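Putative uncharacterized protein (Bacillus anthracis, PDB 3LNO) is of unknown function but probably takes part in the assembly or maturation of iron-sulfur clusters. Local coordinates at residues N16-I21 against I29-L34; V35-A40 against V47-M52; E10-A15 against T73-V78; D22-V27 against C57-Q62. All blocks are in the same frame, centred on the assembly; numbering follows the deposited sequence.

In the fold
From the N terminus, helix 3-16 supplies the first half of contact 3, which closes only when the chain leaves helix 60-74, so the other three contacts all fall within that long loop. Contact 1 opens at the end of helix 3-16 and closes on the short helix 29-32, bridging the root of the small hairpin 21-28. The tip of that hairpin belongs to contact 4, whose partner is the start of helix 60-74; contacts 1 and 4 therefore cross along the chain. Contact 2, the hairpin of strands 35-40 and 46-50, follows contact 1 in series and falls within the loop that contact 4 closes. Contacts 3 and 4 hold opposite ends of helix 60-74, with centres about 21 Å apart.

Contact 1: residues N16-I21 against I29-L34; sequences NLEAVI and IVNLGL
V20 and I29 form a mixed contact, one backbone hydrogen bond set in apolar packing, at the root of the small hairpin 21-28, where the turn after helix 3-16 meets the start of helix 29-32. I29 N donates to V20 O over 3.0 Å, nearly in line with the carbonyl. This bond carries the pairing of the hairpin one step further, up to the point where the chain turns into the short helix. Beneath it the two side chains pack obliquely: CG1 of V20, anti to its backbone nitrogen (chi1 176°), reaches both CD1 and CG2 of I29, at 3.9 Å from CD1. I29 CG1 also lies 3.7 Å from L17 O. On the flank, V30 CG2 presses on L17 CB at 3.6 Å, while the aliphatic part of E18 covers the same valine from outside, E18 CG lying 4.0 Å from V30 CB. G33 ends the helix in a Schellman motif, with positive phi. Deeper in, helix 60-74 receives L17 on L71, V20 on V70 and I29 on V67, and I29 also meets M50 of strand 46-50, so the contact joins the hairpin root to the main helix and sheet.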
loop_
_atom_site.group_PDB
_atom_site.type_symbol
_atom_site.label_atom_id
_atom_site.label_comp_id
_atom_site.label_asym_id
_atom_site.label_seq_id
_atom_site.Cartn_x
_atom_site.Cartn_y
_atom_site.Cartn_z
ATOM N N ASN A 16 -0.859 -8.020 -2.708
ATOM C CA ASN A 16 -0.160 -7.669 -3.942
ATOM C C ASN A 16 0.619 -6.350 -3.839
ATOM O O ASN A 16 1.525 -6.092 -4.629
ATOM C CB ASN A 16 -1.127 -7.665 -5.124
ATOM C CG ASN A 16 -1.307 -9.047 -5.696
ATOM O OD1 ASN A 16 -0.555 -9.460 -6.583
ATOM N ND2 ASN A 16 -2.290 -9.788 -5.171
ATOM N N LEU A 17 0.269 -5.521 -2.854
ATOM C CA LEU A 17 0.974 -4.259 -2.627
ATOM C C LEU A 17 2.397 -4.502 -2.095
ATOM O O LEU A 17 3.218 -3.581 -2.022
ATOM C CB LEU A 17 0.167 -3.376 -1.676
ATOM C CG LEU A 17 -1.141 -2.810 -2.261
ATOM C CD1 LEU A 17 -1.854 -1.976 -1.197
ATOM C CD2 LEU A 17 -0.827 -1.928 -3.506
ATOM N N GLU A 18 2.716 -5.745 -1.757
ATOM C CA GLU A 18 4.110 -6.063 -1.407
ATOM C C GLU A 18 5.049 -5.935 -2.583
ATOM O O GLU A 18 6.266 -5.961 -2.400
ATOM C CB GLU A 18 4.258 -7.471 -0.850
ATOM C CG GLU A 18 3.638 -7.613 0.504
ATOM C CD GLU A 18 3.767 -9.006 1.044
ATOM O OE1 GLU A 18 3.387 -9.972 0.339
ATOM O OE2 GLU A 18 4.257 -9.124 2.183
ATOM N N ALA A 19 4.507 -5.824 -3.791
ATOM C CA ALA A 19 5.358 -5.652 -4.969
ATOM C C ALA A 19 5.628 -4.191 -5.253
ATOM O O ALA A 19 6.247 -3.873 -6.264
ATOM C CB ALA A 19 4.727 -6.313 -6.188
ATOM N N VAL A 20 5.131 -3.292 -4.403
ATOM C CA VAL A 20 5.389 -1.843 -4.573
ATOM C C VAL A 20 6.460 -1.416 -3.567
ATOM O O VAL A 20 6.251 -1.492 -2.351
ATOM C CB VAL A 20 4.107 -1.000 -4.307
ATOM C CG1 VAL A 20 4.418 0.488 -4.382
ATOM C CG2 VAL A 20 2.939 -1.403 -5.257
ATOM N N ILE A 21 7.616 -0.990 -4.064
ATOM C CA ILE A 21 8.757 -0.670 -3.211
ATOM C C ILE A 21 8.893 0.833 -2.962
ATOM O O ILE A 21 8.740 1.633 -3.885
ATOM C CB ILE A 21 10.075 -1.175 -3.857
ATOM C CG1 ILE A 21 9.883 -2.577 -4.456
ATOM C CG2 ILE A 21 11.197 -1.220 -2.841
ATOM C CD1 ILE A 21 9.350 -3.578 -3.456
ATOM N N ILE A 29 5.799 -1.119 0.556
ATOM C CA ILE A 29 4.974 -0.192 1.325
ATOM C C ILE A 29 4.147 -0.883 2.410
ATOM O O ILE A 29 3.757 -0.273 3.406
ATOM C CB ILE A 29 4.088 0.663 0.389
ATOM C CG1 ILE A 29 3.100 -0.215 -0.380
ATOM C CG2 ILE A 29 4.962 1.397 -0.596
ATOM C CD1 ILE A 29 2.088 0.575 -1.233
ATOM N N VAL A 30 3.827 -2.146 2.183
ATOM C CA VAL A 30 3.134 -2.954 3.168
ATOM C C VAL A 30 4.026 -3.151 4.408
ATOM O O VAL A 30 3.644 -2.775 5.535
ATOM C CB VAL A 30 2.679 -4.306 2.546
ATOM C CG1 VAL A 30 2.310 -5.317 3.623
ATOM C CG2 VAL A 30 1.485 -4.068 1.636
ATOM N N ASN A 31 5.228 -3.695 4.202
ATOM C CA ASN A 31 6.147 -3.890 5.324
ATOM C C ASN A 31 6.582 -2.579 5.988
ATOM O O ASN A 31 6.868 -2.555 7.177
ATOM C CB ASN A 31 7.336 -4.783 4.937
ATOM C CG ASN A 31 6.952 -6.257 4.872
ATOM O OD1 ASN A 31 6.781 -6.803 3.784
ATOM N ND2 ASN A 31 6.795 -6.903 6.041
ATOM N N LEU A 32 6.561 -1.474 5.243
ATOM C CA LEU A 32 6.848 -0.195 5.880
ATOM C C LEU A 32 5.739 0.301 6.808
ATOM O O LEU A 32 5.981 1.155 7.647
ATOM C CB LEU A 32 7.134 0.893 4.855
ATOM C CG LEU A 32 8.570 0.949 4.343
ATOM C CD1 LEU A 32 8.699 2.097 3.351
ATOM C CD2 LEU A 32 9.569 1.102 5.492
ATOM N N GLY A 33 4.530 -0.213 6.643
ATOM C CA GLY A 33 3.403 0.295 7.405
ATOM C C GLY A 33 2.763 1.517 6.769
ATOM O O GLY A 33 2.070 2.282 7.460
ATOM N N LEU A 34 3.006 1.741 5.475
ATOM C CA LEU A 34 2.431 2.923 4.810
ATOM C C LEU A 34 0.982 2.770 4.400
ATOM O O LEU A 34 0.309 3.776 4.185
ATOM C CB LEU A 34 3.223 3.344 3.567
ATOM C CG LEU A 34 4.687 3.719 3.794
ATOM C CD1 LEU A 34 5.292 4.074 2.467
ATOM C CD2 LEU A 34 4.777 4.895 4.788
#

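Contact 2: residues V35-A40 against V47-M52; sequences VYDVTA and VITMTM
Y36 crosses between the two arms of the beta hairpin 35-40/46-50, at a classic beta bulge. Its CB lies 3.5 Å from T49 O, and with CG beside the backbone N (chi1 -72°) the ring reaches T51, next after M50 in the chain. There CE1 and CE2 approach T51 CG2 about equally, CZ comes closer, and OH is nearest, 3.4 Å from that methyl; the ring meets it obliquely. The hydroxyl is hydrogen-bonded to P89 O, which fixes the outer end of the side chain.

The bulge arises because Y36 and D37 both face T49. T49 O accepts from both backbone nitrogens, at 2.8 Å from Y36 N and 3.2 Å from D37 N, each in the carbonyl plane. Beyond it the ladder is regular and antiparallel: T49 N returns a nearly straight bond to D37 O (174° at the hydrogen), and T39 and V47 form a second hydrogen-bonded pair with bonds in both directions. On the face of D37, T39, V47 and T49, a water lies 2.7 Å from V47 O and 2.7 Å from T49 OG1, also within bonding distance of D37 OD2. T39 OG1 lies alongside V47 CB, 3.8 Å away.

V35, V38, I48 and M50 (a selenomethionine) occupy the other face. V35 CG1 meets I48 CG2 at 4.2 Å. Y14 and L13 of helix 3-16 pack on V35 and V38, and L71 and I63 of helix 60-74 on I48 and M50. Strand 81-85 pairs in parallel with the far edge of strand 46-50.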
loop_
_atom_site.group_PDB
_atom_site.type_symbol
_atom_site.label_atom_id
_atom_site.label_comp_id
_atom_site.label_asym_id
_atom_site.label_seq_id
_atom_site.Cartn_x
_atom_site.Cartn_y
_atom_site.Cartn_z
ATOM N N VAL A 35 0.511 1.531 4.268
ATOM C CA VAL A 35 -0.850 1.282 3.818
ATOM C C VAL A 35 -1.815 1.190 5.007
ATOM O O VAL A 35 -1.745 0.244 5.823
ATOM C CB VAL A 35 -0.956 0.018 2.957
ATOM C CG1 VAL A 35 -2.344 -0.075 2.347
ATOM C CG2 VAL A 35 0.095 0.021 1.840
ATOM N N TYR A 36 -2.705 2.181 5.100
ATOM C CA TYR A 36 -3.665 2.294 6.218
ATOM C C TYR A 36 -4.986 1.568 5.988
ATOM O O TYR A 36 -5.621 1.102 6.916
ATOM C CB TYR A 36 -3.980 3.772 6.490
ATOM C CG TYR A 36 -2.858 4.529 7.120
ATOM C CD1 TYR A 36 -1.705 3.872 7.524
ATOM C CD2 TYR A 36 -2.945 5.916 7.313
ATOM C CE1 TYR A 36 -0.654 4.555 8.118
ATOM C CE2 TYR A 36 -1.914 6.612 7.913
ATOM C CZ TYR A 36 -0.775 5.905 8.325
ATOM O OH TYR A 36 0.242 6.543 8.936
ATOM N N ASP A 37 -5.434 1.479 4.745
ATOM C CA ASP A 37 -6.749 0.865 4.531
ATOM C C ASP A 37 -6.872 0.428 3.098
ATOM O O ASP A 37 -6.453 1.152 2.201
ATOM C CB ASP A 37 -7.862 1.881 4.846
ATOM C CG ASP A 37 -9.242 1.246 4.884
ATOM O OD1 ASP A 37 -9.371 0.030 5.178
ATOM O OD2 ASP A 37 -10.214 1.981 4.641
ATOM N N VAL A 38 -7.448 -0.750 2.871
ATOM C CA VAL A 38 -7.839 -1.106 1.521
ATOM C C VAL A 38 -9.306 -1.479 1.591
ATOM O O VAL A 38 -9.683 -2.346 2.384
ATOM C CB VAL A 38 -7.024 -2.332 1.022
ATOM C CG1 VAL A 38 -7.495 -2.775 -0.358
ATOM C CG2 VAL A 38 -5.532 -2.016 1.017
ATOM N N THR A 39 -10.153 -0.841 0.790
ATOM C CA THR A 39 -11.539 -1.260 0.770
ATOM C C THR A 39 -11.997 -1.469 -0.669
ATOM O O THR A 39 -11.563 -0.769 -1.577
ATOM C CB THR A 39 -12.463 -0.248 1.431
ATOM O OG1 THR A 39 -12.499 0.922 0.619
ATOM C CG2 THR A 39 -11.976 0.121 2.847
ATOM N N ALA A 40 -12.894 -2.428 -0.874
ATOM C CA ALA A 40 -13.360 -2.739 -2.220
ATOM C C ALA A 40 -14.864 -2.855 -2.165
ATOM O O ALA A 40 -15.405 -3.435 -1.222
ATOM C CB ALA A 40 -12.764 -4.058 -2.686
ATOM N N VAL A 47 -10.336 1.326 -3.124
ATOM C CA VAL A 47 -9.789 2.551 -2.551
ATOM C C VAL A 47 -8.633 2.170 -1.602
ATOM O O VAL A 47 -8.843 1.496 -0.597
ATOM C CB VAL A 47 -10.821 3.345 -1.738
ATOM C CG1 VAL A 47 -10.162 4.625 -1.189
ATOM C CG2 VAL A 47 -12.106 3.703 -2.591
ATOM N N ILE A 48 -7.422 2.565 -1.969
ATOM C CA ILE A 48 -6.245 2.344 -1.134
ATOM C C ILE A 48 -5.905 3.659 -0.429
ATOM O O ILE A 48 -5.622 4.649 -1.081
ATOM C CB ILE A 48 -5.030 1.902 -1.987
ATOM C CG1 ILE A 48 -5.271 0.511 -2.589
ATOM C CG2 ILE A 48 -3.762 1.807 -1.119
ATOM C CD1 ILE A 48 -5.935 0.560 -3.847
ATOM N N THR A 49 -5.901 3.653 0.893
ATOM C CA THR A 49 -5.548 4.841 1.683
ATOM C C THR A 49 -4.163 4.615 2.275
ATOM O O THR A 49 -3.919 3.631 2.989
ATOM C CB THR A 49 -6.564 4.999 2.859
ATOM O OG1 THR A 49 -7.889 5.042 2.325
ATOM C CG2 THR A 49 -6.310 6.263 3.689
HETATM N N MSE A 50 -3.246 5.516 1.980
HETATM C CA MSE A 50 -1.890 5.332 2.442
HETATM C C MSE A 50 -1.256 6.670 2.775
HETATM O O MSE A 50 -1.820 7.740 2.490
HETATM C CB MSE A 50 -1.074 4.611 1.369
HETATM C CG MSE A 50 -0.849 5.446 0.114
HETATM SE SE MSE A 50 0.147 4.394 -1.228
HETATM C CE MSE A 50 1.822 4.056 -0.257
ATOM N N THR A 51 -0.093 6.610 3.408
ATOM C CA THR A 51 0.682 7.820 3.663
ATOM C C THR A 51 2.095 7.646 3.099
ATOM O O THR A 51 2.364 6.656 2.428
ATOM C CB THR A 51 0.707 8.150 5.147
ATOM O OG1 THR A 51 1.219 9.474 5.310
ATOM C CG2 THR A 51 1.594 7.162 5.913
HETATM N N MSE A 52 2.980 8.615 3.315
HETATM C CA MSE A 52 4.381 8.484 2.902
HETATM C C MSE A 52 5.247 8.575 4.144
HETATM O O MSE A 52 4.745 8.892 5.226
HETATM C CB MSE A 52 4.761 9.601 1.948
HETATM C CG MSE A 52 3.910 9.618 0.692
HETATM SE SE MSE A 52 4.460 8.134 -0.429
HETATM C CE MSE A 52 2.688 7.718 -1.155
HETATM O O HOH W 1 -9.228 2.819 1.676
#

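Contact 3: residues E10-A15 against T73-V78; sequences ENKLYA and TNVPEV
K12 and E77 supply the polar part of this contact, a salt bridge at the outer edge of the place where helix 3-16 passes the turn that follows helix 60-74. The two side chains approach from opposite directions. K12 is extended throughout, with CG anti to the backbone N (chi1 178°), and brings NZ to E77 OE2 at 2.5 Å, on the syn lone pair of that oxygen. The length is unusually short, so its exact value deserves caution. E77 is instead bent at chi2 (-83°), which turns its carboxylate toward helix 3-16.

Apolar packing lies inward of the charged pair. V75 CG1 is shared by two residues of helix 3-16: the methylene CD of K12 passes it at 4.0 Å, and CD2 of L13, arriving at about a right angle, lies 3.9 Å away. The same L13 methyl reaches on to V78 CG2 at 4.1 Å, and in this way one leucine branch spans both ends of the turn.

Backbone bonding shapes the partner. V75 is the first residue to leave helix 60-74, and V78 N bonds back to V75 O over 2.8 Å, closing a type I turn that presents V75 and V78 to the same leucine.

The contact ties helix 3-16 to the link between helix 60-74 and strand 81-85. F9 and N16, one before and one after the segment 10-15, also touch V75, while L13 packs on V38 and A46 of the neighbouring strands.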
loop_
_atom_site.group_PDB
_atom_site.type_symbol
_atom_site.label_atom_id
_atom_site.label_comp_id
_atom_site.label_asym_id
_atom_site.label_seq_id
_atom_site.Cartn_x
_atom_site.Cartn_y
_atom_site.Cartn_z
ATOM N N GLU A 10 -10.112 -7.599 -0.677
ATOM C CA GLU A 10 -9.283 -6.604 -0.020
ATOM C C GLU A 10 -7.985 -7.216 0.442
ATOM O O GLU A 10 -6.924 -6.603 0.349
ATOM C CB GLU A 10 -10.040 -5.993 1.172
ATOM C CG GLU A 10 -11.246 -5.222 0.682
ATOM C CD GLU A 10 -12.238 -4.910 1.784
ATOM O OE1 GLU A 10 -12.152 -5.503 2.889
ATOM O OE2 GLU A 10 -13.135 -4.093 1.508
ATOM N N ASN A 11 -8.079 -8.437 0.945
ATOM C CA ASN A 11 -6.894 -9.090 1.442
ATOM C C ASN A 11 -5.962 -9.394 0.254
ATOM O O ASN A 11 -4.747 -9.199 0.320
ATOM C CB ASN A 11 -7.295 -10.364 2.185
ATOM C CG ASN A 11 -6.117 -11.059 2.793
ATOM O OD1 ASN A 11 -5.404 -10.482 3.604
ATOM N ND2 ASN A 11 -5.880 -12.298 2.378
ATOM N N LYS A 12 -6.539 -9.875 -0.838
ATOM C CA LYS A 12 -5.747 -10.160 -2.033
ATOM C C LYS A 12 -5.078 -8.888 -2.561
ATOM O O LYS A 12 -3.892 -8.879 -2.891
ATOM C CB LYS A 12 -6.643 -10.766 -3.114
ATOM C CG LYS A 12 -5.904 -11.041 -4.419
ATOM C CD LYS A 12 -6.871 -11.566 -5.467
ATOM C CE LYS A 12 -6.138 -12.367 -6.546
ATOM N NZ LYS A 12 -7.066 -12.813 -7.646
ATOM N N LEU A 13 -5.822 -7.791 -2.609
ATOM C CA LEU A 13 -5.234 -6.535 -3.056
ATOM C C LEU A 13 -4.081 -6.131 -2.154
ATOM O O LEU A 13 -3.045 -5.662 -2.630
ATOM C CB LEU A 13 -6.272 -5.413 -3.105
ATOM C CG LEU A 13 -7.395 -5.491 -4.146
ATOM C CD1 LEU A 13 -8.379 -4.346 -3.910
ATOM C CD2 LEU A 13 -6.838 -5.388 -5.535
ATOM N N TYR A 14 -4.260 -6.280 -0.846
ATOM C CA TYR A 14 -3.233 -5.809 0.094
ATOM C C TYR A 14 -1.943 -6.617 -0.066
ATOM O O TYR A 14 -0.848 -6.061 -0.056
ATOM C CB TYR A 14 -3.767 -5.897 1.535
ATOM C CG TYR A 14 -2.847 -5.424 2.633
ATOM C CD1 TYR A 14 -2.866 -4.099 3.059
ATOM C CD2 TYR A 14 -1.968 -6.312 3.270
ATOM C CE1 TYR A 14 -2.045 -3.659 4.068
ATOM C CE2 TYR A 14 -1.114 -5.873 4.274
ATOM C CZ TYR A 14 -1.177 -4.559 4.682
ATOM O OH TYR A 14 -0.354 -4.131 5.690
ATOM N N ALA A 15 -2.082 -7.925 -0.237
ATOM C CA ALA A 15 -0.918 -8.805 -0.408
ATOM C C ALA A 15 -0.148 -8.423 -1.669
ATOM O O ALA A 15 1.079 -8.476 -1.710
ATOM C CB ALA A 15 -1.357 -10.339 -0.478
ATOM N N THR A 73 -2.190 -4.725 -13.081
ATOM C CA THR A 73 -1.490 -5.809 -13.750
ATOM C C THR A 73 -1.633 -7.139 -13.009
ATOM O O THR A 73 -1.930 -8.167 -13.615
ATOM C CB THR A 73 -0.008 -5.480 -13.880
ATOM O OG1 THR A 73 0.120 -4.227 -14.569
ATOM C CG2 THR A 73 0.711 -6.583 -14.638
ATOM N N ASN A 74 -1.437 -7.124 -11.697
ATOM C CA ASN A 74 -1.372 -8.375 -10.941
ATOM C C ASN A 74 -2.720 -8.875 -10.461
ATOM O O ASN A 74 -2.900 -10.067 -10.232
ATOM C CB ASN A 74 -0.325 -8.265 -9.814
ATOM C CG ASN A 74 1.100 -8.109 -10.366
ATOM O OD1 ASN A 74 1.298 -8.149 -11.575
ATOM N ND2 ASN A 74 2.085 -7.943 -9.493
ATOM N N VAL A 75 -3.689 -7.974 -10.357
ATOM C CA VAL A 75 -5.037 -8.357 -9.938
ATOM C C VAL A 75 -6.037 -7.801 -10.951
ATOM O O VAL A 75 -6.796 -6.869 -10.654
ATOM C CB VAL A 75 -5.344 -7.808 -8.537
ATOM C CG1 VAL A 75 -6.623 -8.422 -8.002
ATOM C CG2 VAL A 75 -4.150 -8.084 -7.600
ATOM N N PRO A 76 -6.027 -8.372 -12.171
ATOM C CA PRO A 76 -6.771 -7.851 -13.333
ATOM C C PRO A 76 -8.266 -7.718 -13.090
ATOM O O PRO A 76 -8.916 -6.941 -13.774
ATOM C CB PRO A 76 -6.505 -8.897 -14.425
ATOM C CG PRO A 76 -6.073 -10.172 -13.638
ATOM C CD PRO A 76 -5.285 -9.605 -12.489
ATOM N N GLU A 77 -8.814 -8.460 -12.134
ATOM C CA GLU A 77 -10.237 -8.341 -11.856
ATOM C C GLU A 77 -10.592 -7.088 -11.035
ATOM O O GLU A 77 -11.776 -6.823 -10.782
ATOM C CB GLU A 77 -10.808 -9.621 -11.203
ATOM C CG GLU A 77 -10.423 -9.867 -9.724
ATOM C CD GLU A 77 -9.055 -10.529 -9.556
ATOM O OE1 GLU A 77 -8.172 -10.312 -10.424
ATOM O OE2 GLU A 77 -8.860 -11.256 -8.545
ATOM N N VAL A 78 -9.587 -6.317 -10.613
ATOM C CA VAL A 78 -9.901 -5.051 -9.954
ATOM C C VAL A 78 -10.471 -4.072 -11.003
ATOM O O VAL A 78 -10.061 -4.100 -12.164
ATOM C CB VAL A 78 -8.668 -4.413 -9.241
ATOM C CG1 VAL A 78 -7.680 -3.844 -10.244
ATOM C CG2 VAL A 78 -9.106 -3.307 -8.304
#

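Contact 4: residues D22-V27 against C57-Q62; sequences DPELGV and CPMAGQ
E24 reaches across from the tip of the small hairpin 21-28 and lays its carboxylate over the side chain of M59, a selenomethionine, with CD 3.8 Å from M59 CG. The pairing joins two turns: an Asx turn at D22, and a type I turn C57-A60 that leads into helix 60-74, with M59 in the N-cap position.

E24 is extended beyond CG, and its two carboxylate oxygens meet different neighbours. OE1 lies 3.5 Å from C57 SG, while OE2 sits close against the P58 ring, 3.1 Å from CD and 3.7 Å from CG. No hydrogen bond links the two segments; the glutamate meets its neighbours across the contact through close approaches to ring, sulfur and methylene. C57 carries its SG anti to the backbone N (chi1 -175°), which swings the sulfur toward the hairpin.

P23 adds apolar packing. Its ring, next to E24 in the chain, packs CG on M59 CG at 4.0 Å, the two groups crossing at a slant; M59 CG thus receives both P23 and E24. The amide end of Q62, in the first turn of the helix, comes alongside the same proline, NE2 lying 4.0 Å from P23 CG.

This is a surface contact that sets the hairpin tip beside the start of helix 60-74, with C57 also touching M52 behind it. On the hairpin side the chain is held by G26 N bonding to D22 O, and the Asx turn is closed by E24 N donating to D22 OD2 over 3.1 Å, from above the carboxylate plane.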
loop_
_atom_site.group_PDB
_atom_site.type_symbol
_atom_site.label_atom_id
_atom_site.label_comp_id
_atom_site.label_asym_id
_atom_site.label_seq_id
_atom_site.Cartn_x
_atom_site.Cartn_y
_atom_site.Cartn_z
ATOM N N ASP A 22 9.197 1.232 -1.728
ATOM C CA ASP A 22 9.682 2.606 -1.510
ATOM C C ASP A 22 11.156 2.683 -1.916
ATOM O O ASP A 22 12.004 2.126 -1.236
ATOM C CB ASP A 22 9.514 3.045 -0.052
ATOM C CG ASP A 22 10.027 4.478 0.197
ATOM O OD1 ASP A 22 9.771 5.036 1.281
ATOM O OD2 ASP A 22 10.670 5.061 -0.698
ATOM N N PRO A 23 11.464 3.373 -3.026
ATOM C CA PRO A 23 12.827 3.308 -3.566
ATOM C C PRO A 23 13.907 3.783 -2.583
ATOM O O PRO A 23 15.000 3.220 -2.549
ATOM C CB PRO A 23 12.772 4.227 -4.791
ATOM C CG PRO A 23 11.328 4.320 -5.144
ATOM C CD PRO A 23 10.581 4.229 -3.838
ATOM N N GLU A 24 13.607 4.799 -1.789
ATOM C CA GLU A 24 14.580 5.312 -0.838
ATOM C C GLU A 24 14.929 4.309 0.269
ATOM O O GLU A 24 16.047 4.305 0.771
ATOM C CB GLU A 24 14.076 6.624 -0.238
ATOM C CG GLU A 24 13.820 7.706 -1.289
ATOM C CD GLU A 24 12.746 8.699 -0.865
ATOM O OE1 GLU A 24 11.645 8.249 -0.460
ATOM O OE2 GLU A 24 13.004 9.923 -0.945
ATOM N N LEU A 25 13.987 3.450 0.654
ATOM C CA LEU A 25 14.294 2.499 1.714
ATOM C C LEU A 25 14.529 1.080 1.248
ATOM O O LEU A 25 15.005 0.257 2.022
ATOM C CB LEU A 25 13.209 2.500 2.777
ATOM C CG LEU A 25 13.248 3.726 3.660
ATOM C CD1 LEU A 25 12.007 3.761 4.536
ATOM C CD2 LEU A 25 14.550 3.724 4.491
ATOM N N GLY A 26 14.183 0.777 0.003
ATOM C CA GLY A 26 14.312 -0.586 -0.488
ATOM C C GLY A 26 13.395 -1.573 0.222
ATOM O O GLY A 26 13.703 -2.759 0.288
ATOM N N VAL A 27 12.259 -1.090 0.732
ATOM C CA VAL A 27 11.308 -1.932 1.460
ATOM C C VAL A 27 9.923 -1.669 0.893
ATOM O O VAL A 27 9.630 -0.533 0.504
ATOM C CB VAL A 27 11.369 -1.647 2.991
ATOM C CG1 VAL A 27 10.205 -2.284 3.743
ATOM C CG2 VAL A 27 12.677 -2.181 3.551
ATOM N N CYS A 57 8.550 13.704 1.195
ATOM C CA CYS A 57 8.866 12.550 0.338
ATOM C C CYS A 57 8.670 12.757 -1.156
ATOM O O CYS A 57 7.550 12.927 -1.629
ATOM C CB CYS A 57 8.091 11.314 0.779
ATOM S SG CYS A 57 8.564 9.842 -0.146
ATOM N N PRO A 58 9.774 12.708 -1.907
ATOM C CA PRO A 58 9.813 13.036 -3.335
ATOM C C PRO A 58 9.286 11.907 -4.215
ATOM O O PRO A 58 8.867 12.166 -5.346
ATOM C CB PRO A 58 11.311 13.239 -3.604
ATOM C CG PRO A 58 11.986 13.206 -2.232
ATOM C CD PRO A 58 11.106 12.390 -1.374
HETATM N N MSE A 59 9.303 10.677 -3.704
HETATM C CA MSE A 59 8.874 9.515 -4.485
HETATM C C MSE A 59 7.352 9.310 -4.479
HETATM O O MSE A 59 6.840 8.322 -5.010
HETATM C CB MSE A 59 9.592 8.252 -3.990
HETATM C CG MSE A 59 11.099 8.244 -4.253
HETATM SE SE MSE A 59 11.550 8.411 -6.151
HETATM C CE MSE A 59 13.503 8.564 -6.031
ATOM N N ALA A 60 6.621 10.244 -3.888
ATOM C CA ALA A 60 5.186 10.043 -3.709
ATOM C C ALA A 60 4.469 9.798 -5.032
ATOM O O ALA A 60 3.584 8.943 -5.123
ATOM C CB ALA A 60 4.565 11.221 -2.973
ATOM N N GLY A 61 4.832 10.557 -6.058
ATOM C CA GLY A 61 4.188 10.411 -7.353
ATOM C C GLY A 61 4.465 9.051 -7.953
ATOM O O GLY A 61 3.572 8.398 -8.467
ATOM N N GLN A 62 5.713 8.610 -7.870
ATOM C CA GLN A 62 6.090 7.303 -8.394
ATOM C C GLN A 62 5.447 6.143 -7.618
ATOM O O GLN A 62 5.098 5.119 -8.197
ATOM C CB GLN A 62 7.606 7.151 -8.403
ATOM C CG GLN A 62 8.070 5.857 -9.045
ATOM C CD GLN A 62 9.565 5.657 -8.932
ATOM O OE1 GLN A 62 10.335 6.625 -8.898
ATOM N NE2 GLN A 62 9.992 4.396 -8.877
#